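Local atomic coordinates of anopheles gambiae adenosine kinase (PDB entry 3LOO), a protein that catalyses the transfer of a phosphate group from ATP to adenosine, giving AMP, as an adenosine kinase of the pfkB family. Residues A152-A157 with F187-E192. Numbering follows the deposited sequence.
With B4P (bis(adenosine)-5'-tetraphosphate), chain D.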
ATOM      1  N   ALA A 152     -13.466  -0.994   3.406  1.00 24.02           N
ATOM      2  CA  ALA A 152     -12.896  -2.142   2.685  1.00 24.92           C
ATOM      3  C   ALA A 152     -13.580  -3.438   3.096  1.00 24.02           C
ATOM      4  O   ALA A 152     -13.566  -3.818   4.273  1.00 24.83           O
ATOM      5  CB  ALA A 152     -11.345  -2.254   2.935  1.00 22.74           C
ATOM      6  N   ASN A 153     -14.198  -4.063   2.115  1.00 23.86           N
ATOM      7  CA  ASN A 153     -14.858  -5.337   2.234  1.00 24.44           C
ATOM      8  C   ASN A 153     -13.895  -6.330   1.620  1.00 24.66           C
ATOM      9  O   ASN A 153     -13.854  -6.486   0.374  1.00 23.80           O
ATOM     10  CB  ASN A 153     -16.174  -5.317   1.442  1.00 25.12           C
ATOM     11  CG  ASN A 153     -16.839  -6.695   1.358  1.00 28.30           C
ATOM     12  OD1 ASN A 153     -16.700  -7.527   2.259  1.00 27.44           O
ATOM     13  ND2 ASN A 153     -17.541  -6.936   0.266  1.00 29.98           N
ATOM     14  N   LEU A 154     -13.083  -6.943   2.489  1.00 24.13           N
ATOM     15  CA  LEU A 154     -11.937  -7.755   2.045  1.00 25.60           C
ATOM     16  C   LEU A 154     -12.352  -9.030   1.330  1.00 26.17           C
ATOM     17  O   LEU A 154     -11.759  -9.395   0.308  1.00 26.13           O
ATOM     18  CB  LEU A 154     -10.993  -8.095   3.207  1.00 24.50           C
ATOM     19  CG  LEU A 154     -10.223  -6.933   3.854  1.00 24.26           C
ATOM     20  CD1 LEU A 154      -9.209  -7.450   4.848  1.00 25.35           C
ATOM     21  CD2 LEU A 154      -9.491  -6.063   2.756  1.00 26.96           C
ATOM     22  N   ALA A 155     -13.352  -9.715   1.889  1.00 26.30           N
ATOM     23  CA  ALA A 155     -13.985 -10.886   1.260  1.00 25.47           C
ATOM     24  C   ALA A 155     -12.906 -11.887   0.772  1.00 25.66           C
ATOM     25  O   ALA A 155     -12.184 -12.415   1.619  1.00 26.87           O
ATOM     26  CB  ALA A 155     -14.955 -10.434   0.145  1.00 24.59           C
ATOM     27  N   ALA A 156     -12.748 -12.136  -0.540  1.00 25.32           N
ATOM     28  CA  ALA A 156     -11.765 -13.148  -1.000  1.00 25.99           C
ATOM     29  C   ALA A 156     -10.318 -12.814  -0.641  1.00 26.26           C
ATOM     30  O   ALA A 156      -9.485 -13.717  -0.451  1.00 26.29           O
ATOM     31  CB  ALA A 156     -11.878 -13.414  -2.520  1.00 25.71           C
ATOM     32  N   ALA A 157     -10.013 -11.527  -0.523  1.00 26.91           N
ATOM     33  CA  ALA A 157      -8.644 -11.149  -0.096  1.00 27.97           C
ATOM     34  C   ALA A 157      -8.305 -11.745   1.269  1.00 28.91           C
ATOM     35  O   ALA A 157      -7.131 -11.965   1.561  1.00 27.21           O
ATOM     36  CB  ALA A 157      -8.442  -9.639  -0.090  1.00 27.10           C
ATOM     37  N   PHE A 187      -1.892  -7.306   7.030  1.00 25.38           N
ATOM     38  CA  PHE A 187      -1.902  -7.918   8.393  1.00 25.95           C
ATOM     39  C   PHE A 187      -3.271  -8.461   8.808  1.00 25.57           C
ATOM     40  O   PHE A 187      -3.354  -9.458   9.555  1.00 24.42           O
ATOM     41  CB  PHE A 187      -1.408  -6.952   9.462  1.00 25.36           C
ATOM     42  CG  PHE A 187       0.043  -6.569   9.343  1.00 26.80           C
ATOM     43  CD1 PHE A 187       0.772  -6.760   8.152  1.00 25.00           C
ATOM     44  CD2 PHE A 187       0.665  -5.948  10.414  1.00 29.70           C
ATOM     45  CE1 PHE A 187       2.097  -6.351   8.074  1.00 26.46           C
ATOM     46  CE2 PHE A 187       1.979  -5.548  10.333  1.00 28.25           C
ATOM     47  CZ  PHE A 187       2.693  -5.740   9.162  1.00 26.26           C
ATOM     48  N   THR A 188      -4.341  -7.833   8.309  1.00 25.46           N
ATOM     49  CA  THR A 188      -5.715  -8.316   8.547  1.00 25.49           C
ATOM     50  C   THR A 188      -5.826  -9.738   8.030  1.00 26.97           C
ATOM     51  O   THR A 188      -6.500 -10.594   8.625  1.00 26.09           O
ATOM     52  CB  THR A 188      -6.768  -7.439   7.798  1.00 25.88           C
ATOM     53  OG1 THR A 188      -6.596  -6.086   8.182  1.00 22.70           O
ATOM     54  CG2 THR A 188      -8.224  -7.887   8.092  1.00 26.16           C
ATOM     55  N   VAL A 189      -5.127 -10.005   6.926  1.00 27.18           N
ATOM     56  CA  VAL A 189      -5.340 -11.243   6.205  1.00 29.04           C
ATOM     57  C   VAL A 189      -4.311 -12.325   6.541  1.00 28.96           C
ATOM     58  O   VAL A 189      -4.681 -13.478   6.694  1.00 29.73           O
ATOM     59  CB  VAL A 189      -5.392 -10.979   4.680  1.00 29.29           C
ATOM     60  CG1 VAL A 189      -5.388 -12.249   3.933  1.00 32.46           C
ATOM     61  CG2 VAL A 189      -6.645 -10.128   4.344  1.00 28.79           C
ATOM     62  N   SER A 190      -3.027 -11.968   6.593  1.00 28.33           N
ATOM     63  CA  SER A 190      -2.000 -12.974   6.851  1.00 27.51           C
ATOM     64  C   SER A 190      -0.743 -12.334   7.356  1.00 27.05           C
ATOM     65  O   SER A 190       0.259 -12.225   6.612  1.00 25.92           O
ATOM     66  CB  SER A 190      -1.675 -13.787   5.568  1.00 28.64           C
ATOM     67  OG  SER A 190      -1.001 -14.999   5.915  1.00 27.73           O
ATOM     68  N   PHE A 191      -0.775 -11.899   8.610  1.00 26.19           N
ATOM     69  CA  PHE A 191       0.426 -11.372   9.229  1.00 27.01           C
ATOM     70  C   PHE A 191       1.555 -12.416   9.195  1.00 27.51           C
ATOM     71  O   PHE A 191       2.732 -12.072   9.098  1.00 26.59           O
ATOM     72  CB  PHE A 191       0.184 -10.908  10.687  1.00 26.35           C
ATOM     73  CG  PHE A 191       1.452 -10.554  11.406  1.00 27.41           C
ATOM     74  CD1 PHE A 191       2.169  -9.408  11.055  1.00 28.42           C
ATOM     75  CD2 PHE A 191       1.958 -11.382  12.416  1.00 29.27           C
ATOM     76  CE1 PHE A 191       3.348  -9.096  11.683  1.00 27.44           C
ATOM     77  CE2 PHE A 191       3.149 -11.061  13.068  1.00 26.68           C
ATOM     78  CZ  PHE A 191       3.839  -9.929  12.703  1.00 27.04           C
ATOM     79  N   GLU A 192       1.170 -13.676   9.350  1.00 28.29           N
ATOM     80  CA  GLU A 192       2.097 -14.805   9.436  1.00 30.30           C
ATOM     81  C   GLU A 192       2.928 -14.899   8.114  1.00 29.64           C
ATOM     82  O   GLU A 192       4.129 -15.158   8.142  1.00 28.89           O
ATOM     83  CB  GLU A 192       1.219 -16.029   9.639  1.00 32.10           C
ATOM     84  CG  GLU A 192       1.837 -17.345   9.970  1.00 40.36           C
ATOM     85  CD  GLU A 192       0.983 -18.487   9.397  1.00 47.66           C
ATOM     86  OE1 GLU A 192      -0.233 -18.283   9.151  1.00 51.56           O
ATOM     87  OE2 GLU A 192       1.536 -19.581   9.144  1.00 53.43           O
TER
HETATM   88  PA  B4P D 349      -6.178   6.759  -0.396  1.00 40.64           P
HETATM   89  O1A B4P D 349      -6.738   7.440  -1.635  1.00 40.95           O
HETATM   90  O2A B4P D 349      -6.997   6.854   0.891  1.00 41.59           O
HETATM   91  O3A B4P D 349      -4.821   7.543  -0.051  1.00 37.15           O
HETATM   92  PB  B4P D 349      -3.420   6.787   0.029  1.00 39.28           P
HETATM   93  O1B B4P D 349      -2.961   6.313  -1.352  1.00 34.70           O
HETATM   94  O2B B4P D 349      -3.329   5.845   1.217  1.00 32.11           O
HETATM   95  O3B B4P D 349      -2.789   8.298   0.319  1.00 32.94           O
HETATM   96  PG  B4P D 349      -1.978   8.799   1.618  1.00 26.54           P
HETATM   97  O1G B4P D 349      -2.865   9.455   2.621  1.00 28.03           O
HETATM   98  O2G B4P D 349      -1.201   7.602   2.130  1.00 27.21           O
HETATM   99  O3G B4P D 349      -0.929   9.861   1.039  1.00 30.34           O
HETATM  100  PD  B4P D 349      -0.852  11.465   1.195  1.00 28.90           P
HETATM  101  O1D B4P D 349      -2.235  12.000   1.143  1.00 32.04           O
HETATM  102  O2D B4P D 349       0.084  11.882   2.294  1.00 31.89           O
HETATM  103  O5E B4P D 349      -5.783   5.218  -0.725  1.00 37.36           O
HETATM  104  C5E B4P D 349      -6.772   4.588  -1.509  1.00 31.39           C
HETATM  105  C4E B4P D 349      -6.570   3.112  -1.698  1.00 26.26           C
HETATM  106  O4E B4P D 349      -6.534   2.391  -0.466  1.00 25.53           O
HETATM  107  C3E B4P D 349      -7.777   2.572  -2.415  1.00 25.22           C
HETATM  108  O3E B4P D 349      -7.335   2.350  -3.769  1.00 25.51           O
HETATM  109  C2E B4P D 349      -8.087   1.248  -1.727  1.00 23.88           C
HETATM  110  O2E B4P D 349      -8.226   0.125  -2.606  1.00 23.45           O
HETATM  111  C1E B4P D 349      -6.923   1.069  -0.733  1.00 23.53           C
HETATM  112  N9A B4P D 349      -7.412   0.421   0.497  1.00 22.72           N
HETATM  113  C8A B4P D 349      -8.292   0.909   1.420  1.00 21.15           C
HETATM  114  N7A B4P D 349      -8.459  -0.041   2.386  1.00 22.96           N
HETATM  115  C5A B4P D 349      -7.718  -1.142   2.061  1.00 21.56           C
HETATM  116  C6A B4P D 349      -7.481  -2.394   2.652  1.00 23.67           C
HETATM  117  N6A B4P D 349      -8.087  -2.801   3.810  1.00 21.85           N
HETATM  118  N1A B4P D 349      -6.657  -3.270   2.022  1.00 21.15           N
HETATM  119  C2A B4P D 349      -6.022  -2.935   0.871  1.00 23.11           C
HETATM  120  N3A B4P D 349      -6.222  -1.738   0.296  1.00 21.23           N
HETATM  121  C4A B4P D 349      -7.050  -0.830   0.873  1.00 23.00           C
HETATM  122  O5F B4P D 349      -0.184  11.797  -0.224  1.00 30.85           O
HETATM  123  C5F B4P D 349       0.936  11.072  -0.719  1.00 29.30           C
HETATM  124  C4F B4P D 349       1.578  11.948  -1.793  1.00 28.95           C
HETATM  125  O4F B4P D 349       0.608  12.447  -2.731  1.00 32.22           O
HETATM  126  C3F B4P D 349       2.152  13.218  -1.190  1.00 28.76           C
HETATM  127  O3F B4P D 349       3.418  12.939  -0.606  1.00 26.21           O
HETATM  128  C2F B4P D 349       2.220  14.141  -2.391  1.00 29.96           C
HETATM  129  O2F B4P D 349       3.409  13.880  -3.162  1.00 28.42           O
HETATM  130  C1F B4P D 349       0.949  13.766  -3.175  1.00 30.45           C
HETATM  131  N9B B4P D 349      -0.134  14.707  -2.747  1.00 33.12           N
HETATM  132  C8B B4P D 349      -1.125  14.431  -1.875  1.00 32.26           C
HETATM  133  N7B B4P D 349      -1.929  15.506  -1.696  1.00 35.36           N
HETATM  134  C5B B4P D 349      -1.464  16.516  -2.461  1.00 33.68           C
HETATM  135  C6B B4P D 349      -1.833  17.838  -2.694  1.00 36.13           C
HETATM  136  N6B B4P D 349      -2.923  18.340  -2.060  1.00 37.08           N
HETATM  137  N1B B4P D 349      -1.109  18.601  -3.571  1.00 35.76           N
HETATM  138  C2B B4P D 349      -0.022  18.101  -4.208  1.00 34.97           C
HETATM  139  N3B B4P D 349       0.395  16.819  -4.009  1.00 34.91           N
HETATM  140  C4B B4P D 349      -0.276  15.989  -3.150  1.00 33.65           C
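L154 meets T188 and V189 where the lid of this pfkB-type (ribokinase-like) kinase, a small five-stranded sheet, comes against the large domain with its nine-stranded sheet. Strand 147-153 belongs to the lid; helix 187-203 follows strand 179-183 of the large sheet. One adenine of the bound bis(adenosine)-5'-tetraphosphate, the ring carrying N6A, lies beside the junction, in what is consistent with the adenosine site. A152, still on the strand and tied through its backbone to I56 and A58, puts its methyl CB 3.4 Å from N6A. L154 then divides its two methyls between ligand and segment 187-192. CD2 sits 3.7 Å from N6A of the ligand, whereas CD1 lies 3.4 Å from T188 CG2, tight for two methyl groups, and 3.7 Å from V189 CG2. With chi1 at -67° its CG stands opposite the carbonyl carbon, and the extended chi2 of -172° carries CD1 out to T188 and V189. L57 of the neighbouring lid strand packs against both L154 and T188, while N31, which also hydrogen-bonds the ligand, touches L154 and V189. The branches of T188 part company: methyl CG2 meets L154, and OG1 is hydrogen-bonded to Y221 OH of the large domain. Past L154 the chain turns into a 3-10 segment that begins at A156, with a bond from A157 N to L154 O of 2.9 Å. The methyl of A157 packs on L33 of the lid; its carbonyl oxygen makes the second contact. Both methyls of V189 face that oxygen, CG2 at 3.4 Å from A157 O and CG1 at 3.0 Å from the same atom, a short non-bonded approach best read with caution.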